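Local atomic coordinates of transferrin binding protein B (Actinobacillus suis, PDB entry 3PQU), a protein that binds host transferrin at the bacterial surface as an outer-membrane lipoprotein, and so probably serves iron acquisition. Residues L37-L42 and G365-L370; T340-D343 and N348-E351. All blocks are in the same frame, centred on the assembly; numbering follows the deposited sequence. Where two conformers were deposited one is given.

Contact 1: L37-L42 and G365-L370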
# COMPACT_ATOMS: atom_id res chain seq x y z
N LEU A 37 4.68 -8.19 -11.49
CA LEU A 37 4.68 -6.73 -11.66
C LEU A 37 3.36 -6.11 -11.23
O LEU A 37 3.30 -4.91 -11.03
CB LEU A 37 4.93 -6.34 -13.11
CG LEU A 37 6.37 -6.30 -13.57
CD1 LEU A 37 6.38 -6.06 -15.06
CD2 LEU A 37 7.15 -5.24 -12.81
N MET A 38 2.32 -6.92 -11.11
CA MET A 38 1.02 -6.37 -10.77
C MET A 38 0.71 -6.48 -9.28
O MET A 38 -0.33 -6.02 -8.83
CB MET A 38 -0.08 -7.01 -11.64
CG MET A 38 0.21 -6.89 -13.15
SD MET A 38 0.40 -5.16 -13.71
CE MET A 38 -1.31 -4.69 -13.68
N GLU A 39 1.62 -7.08 -8.50
CA GLU A 39 1.43 -7.19 -7.04
C GLU A 39 1.57 -5.81 -6.39
O GLU A 39 2.41 -5.03 -6.78
CB GLU A 39 2.47 -8.15 -6.42
CG GLU A 39 2.24 -9.64 -6.71
CD GLU A 39 1.06 -10.22 -5.94
OE1 GLU A 39 0.66 -11.36 -6.25
OE2 GLU A 39 0.54 -9.54 -5.02
N PRO A 40 0.74 -5.52 -5.37
CA PRO A 40 0.78 -4.20 -4.75
C PRO A 40 1.92 -4.06 -3.75
O PRO A 40 2.24 -5.01 -3.04
CB PRO A 40 -0.57 -4.12 -4.03
CG PRO A 40 -0.89 -5.57 -3.74
CD PRO A 40 -0.44 -6.30 -4.94
N THR A 41 2.55 -2.89 -3.70
CA THR A 41 3.58 -2.62 -2.70
C THR A 41 3.50 -1.16 -2.27
O THR A 41 2.88 -0.34 -2.96
CB THR A 41 5.01 -2.89 -3.23
OG1 THR A 41 5.21 -2.13 -4.43
CG2 THR A 41 5.21 -4.38 -3.54
N LEU A 42 4.16 -0.81 -1.17
CA LEU A 42 4.17 0.59 -0.75
C LEU A 42 4.89 1.46 -1.76
O LEU A 42 4.48 2.59 -2.02
CB LEU A 42 4.83 0.74 0.61
CG LEU A 42 4.00 0.18 1.76
CD1 LEU A 42 4.83 0.19 3.04
CD2 LEU A 42 2.71 0.97 1.92
N GLY A 365 7.04 -5.25 3.91
CA GLY A 365 6.96 -5.50 2.48
C GLY A 365 6.67 -6.95 2.15
O GLY A 365 6.43 -7.28 0.99
N GLN A 366 6.71 -7.81 3.16
CA GLN A 366 6.40 -9.23 2.96
C GLN A 366 4.93 -9.51 3.25
O GLN A 366 4.39 -9.08 4.27
CB GLN A 366 7.27 -10.11 3.87
CG GLN A 366 8.17 -11.08 3.10
CD GLN A 366 8.31 -12.42 3.79
OE1 GLN A 366 9.23 -12.64 4.58
NE2 GLN A 366 7.39 -13.34 3.50
N LYS A 367 4.27 -10.24 2.35
CA LYS A 367 2.87 -10.61 2.53
C LYS A 367 2.75 -11.97 3.21
O LYS A 367 3.17 -12.98 2.67
CB LYS A 367 2.13 -10.64 1.19
CG LYS A 367 2.06 -9.29 0.47
CD LYS A 367 1.32 -9.43 -0.87
CE LYS A 367 1.15 -8.09 -1.58
NZ LYS A 367 2.47 -7.44 -1.85
N ILE A 368 2.18 -11.99 4.41
CA ILE A 368 1.96 -13.24 5.14
C ILE A 368 0.56 -13.77 4.89
O ILE A 368 -0.43 -13.18 5.33
CB ILE A 368 2.14 -13.04 6.65
CG1 ILE A 368 3.45 -12.32 6.94
CG2 ILE A 368 2.10 -14.38 7.39
CD1 ILE A 368 3.70 -12.07 8.40
N ASP A 369 0.47 -14.89 4.17
CA ASP A 369 -0.81 -15.52 3.88
C ASP A 369 -1.43 -16.06 5.16
O ASP A 369 -0.79 -16.79 5.90
CB ASP A 369 -0.64 -16.65 2.86
CG ASP A 369 -1.93 -17.40 2.58
OD1 ASP A 369 -3.03 -16.90 2.93
OD2 ASP A 369 -1.86 -18.51 2.00
N LEU A 370 -2.69 -15.69 5.43
CA LEU A 370 -3.33 -16.07 6.69
C LEU A 370 -4.24 -17.29 6.60
O LEU A 370 -4.72 -17.78 7.63
CB LEU A 370 -4.12 -14.89 7.26
CG LEU A 370 -3.33 -13.63 7.60
CD1 LEU A 370 -4.27 -12.56 8.17
CD2 LEU A 370 -2.22 -13.96 8.58
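The ammonium group of Lys367 reaches across from a strand of one handle domain to a loop of the other and donates a hydrogen bond to a backbone carbonyl, NZ lying 2.7 Å from Pro40 O. The nitrogen approaches almost end-on, with a C=O...NZ angle of 165°. Proline lacks an amide hydrogen, but its carbonyl remains a good acceptor, and here it takes the lysine. The side chain was modelled in two conformers, and the bond is described for one of them, so it is best taken with some reserve. In this conformer the chain runs extended through its middle and turns at the last torsion (chi4 59°), which swings NZ onto the oxygen while leaving CE against the proline ring, 3.9 Å from Pro40 CG.

Glu39 adds a looser electrostatic element. Bent at chi2 (-72°), it brings its carboxylate to the lysine tail, which it crosses at a slant: OE2 is 3.8 Å from Lys367 CE but 4.3 Å from Lys367 NZ, too far for a salt bridge, although the opposite charges should still attract. The methyl of Thr41 borders the ammonium group from the same loop, CG2 standing 4.4 Å from Lys367 NZ, while its hydroxyl turns to Gly43 O. The contact illustrates how a single long side chain can carry most of the link between two segments, with 135 Å² buried between them.

The loop continues into strand 43-47 of the N-lobe handle sheet, and Leu42 already pairs through its backbone with Gly157. Pro40 also touches Arg274 of strand 274-281, and Pro40 on Phe355 and Leu42 on Asn353 extend the meeting of the handles. Lys367 belongs to the two-stranded hairpin of 360-363 and 366-369, its side chain touching Ile362, while Ile368 packs on Val381 and Ile383 of strand 376-383.

Contact 2: T340-D343 and N348-E351; sequences TKID and NAKE
Lys341 and Lys350 face each other as the hydrogen-bonded pair of an antiparallel beta hairpin, in which residues 344-348 connect strand 333-343 to the short strand 349-351. The two strand directions make an angle of 152°.

Backbone bonds set the register. Lys341 N donates to Lys350 O at 2.9 Å, and Lys350 N returns the bond to Lys341 O at 2.8 Å. Nearer the turn, Asp343 N reaches Asn348 O at 2.7 Å. Weaker CA-H...O contacts fill the intervals, the shortest from Ala349 CA to Lys341 O at 3.1 Å.

Apolar packing joins Thr340, Ile342 and Ala349 on one face, which Glu351 shares. The alanine methyl touches both side chains of the facing strand, CB lying 3.7 Å from Thr340 CG2 and 4.0 Å from Ile342 CG1. This face lies against strand 544-551, where Gln548 and His550 meet it, joining the C-lobe handle to the C-lobe barrel.

The two lysines lie on the other face. The aliphatic parts of Lys341 and Lys350 come near each other, but their ammonium groups diverge to 7.0 Å between the NZ atoms, which should ease their repulsion.

Polar side chains close the turn end. Asp343 OD2 accepts the amides of both Thr345 and Gln346, tying the carboxylate to the loop. Asn348 holds CG between its backbone N and carbonyl carbon (chi1 60°), which brings the amide back toward Asp343; there the buried OD1 has no hydrogen-bond partner and rests 3.4 Å from Asp343 CB.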
# COMPACT_ATOMS: atom_id res chain seq x y z
N THR A 340 -6.36 -3.11 11.65
CA THR A 340 -6.00 -2.53 12.94
C THR A 340 -5.17 -3.50 13.77
O THR A 340 -5.35 -4.72 13.70
CB THR A 340 -7.25 -2.20 13.79
OG1 THR A 340 -8.11 -1.29 13.09
CG2 THR A 340 -6.85 -1.58 15.12
N LYS A 341 -4.25 -2.95 14.55
CA LYS A 341 -3.47 -3.72 15.49
C LYS A 341 -3.72 -3.13 16.87
O LYS A 341 -3.60 -1.91 17.07
CB LYS A 341 -1.98 -3.64 15.15
CG LYS A 341 -1.09 -4.56 16.00
CD LYS A 341 0.38 -4.45 15.58
CE LYS A 341 0.93 -3.04 15.77
NZ LYS A 341 2.38 -2.93 15.45
N ILE A 342 -4.10 -3.98 17.82
CA ILE A 342 -4.27 -3.56 19.20
C ILE A 342 -3.16 -4.10 20.08
O ILE A 342 -2.96 -5.32 20.16
CB ILE A 342 -5.61 -4.03 19.77
CG1 ILE A 342 -6.76 -3.26 19.11
CG2 ILE A 342 -5.64 -3.85 21.28
CD1 ILE A 342 -8.11 -3.62 19.66
N ASP A 343 -2.46 -3.20 20.77
CA ASP A 343 -1.36 -3.63 21.62
C ASP A 343 -1.85 -4.18 22.95
O ASP A 343 -2.68 -3.56 23.62
CB ASP A 343 -0.36 -2.49 21.87
CG ASP A 343 0.86 -2.96 22.65
OD1 ASP A 343 1.93 -3.13 22.03
OD2 ASP A 343 0.74 -3.19 23.87
N ASN A 348 -3.83 -0.02 23.31
CA ASN A 348 -4.11 1.00 22.29
C ASN A 348 -4.01 0.42 20.88
O ASN A 348 -3.42 -0.65 20.67
CB ASN A 348 -3.17 2.20 22.45
CG ASN A 348 -1.70 1.81 22.31
OD1 ASN A 348 -1.38 0.71 21.87
ND2 ASN A 348 -0.82 2.73 22.68
N ALA A 349 -4.58 1.12 19.91
CA ALA A 349 -4.68 0.63 18.54
C ALA A 349 -3.84 1.44 17.56
O ALA A 349 -3.59 2.63 17.77
CB ALA A 349 -6.13 0.59 18.08
N LYS A 350 -3.43 0.80 16.48
CA LYS A 350 -2.65 1.45 15.43
C LYS A 350 -3.07 0.90 14.07
O LYS A 350 -3.52 -0.25 13.98
CB LYS A 350 -1.15 1.21 15.65
CG LYS A 350 -0.66 1.51 17.06
CD LYS A 350 0.82 1.18 17.24
CE LYS A 350 1.31 1.56 18.63
NZ LYS A 350 1.13 3.02 18.91
N GLU A 351 -2.92 1.69 13.01
CA GLU A 351 -3.30 1.23 11.69
C GLU A 351 -2.28 0.23 11.16
O GLU A 351 -1.12 0.26 11.54
CB GLU A 351 -3.44 2.40 10.71
CG GLU A 351 -4.48 3.43 11.13
CD GLU A 351 -5.88 2.86 11.18
OE1 GLU A 351 -6.14 1.84 10.51
OE2 GLU A 351 -6.74 3.45 11.87

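In the fold
The two contacts lie 21 Å apart between centres, with nearest atoms about 10 Å apart, and they work at different levels of the fold. Contact 2 is local, a hairpin within the C-lobe handle; its longer strand also pairs with strand 413-424. Contact 1 is long-range, bringing the loop before strand 43-47 of the N-lobe handle to the 360-369 hairpin of the C-lobe handle. Along the chain the order is 37-42, 340-343, 348-351 and 365-370, so contact 2 is nested inside the loop that contact 1 closes. Together they show a handle element built by backbone pairing and a sparser, side-chain link between the two lobes of the receptor.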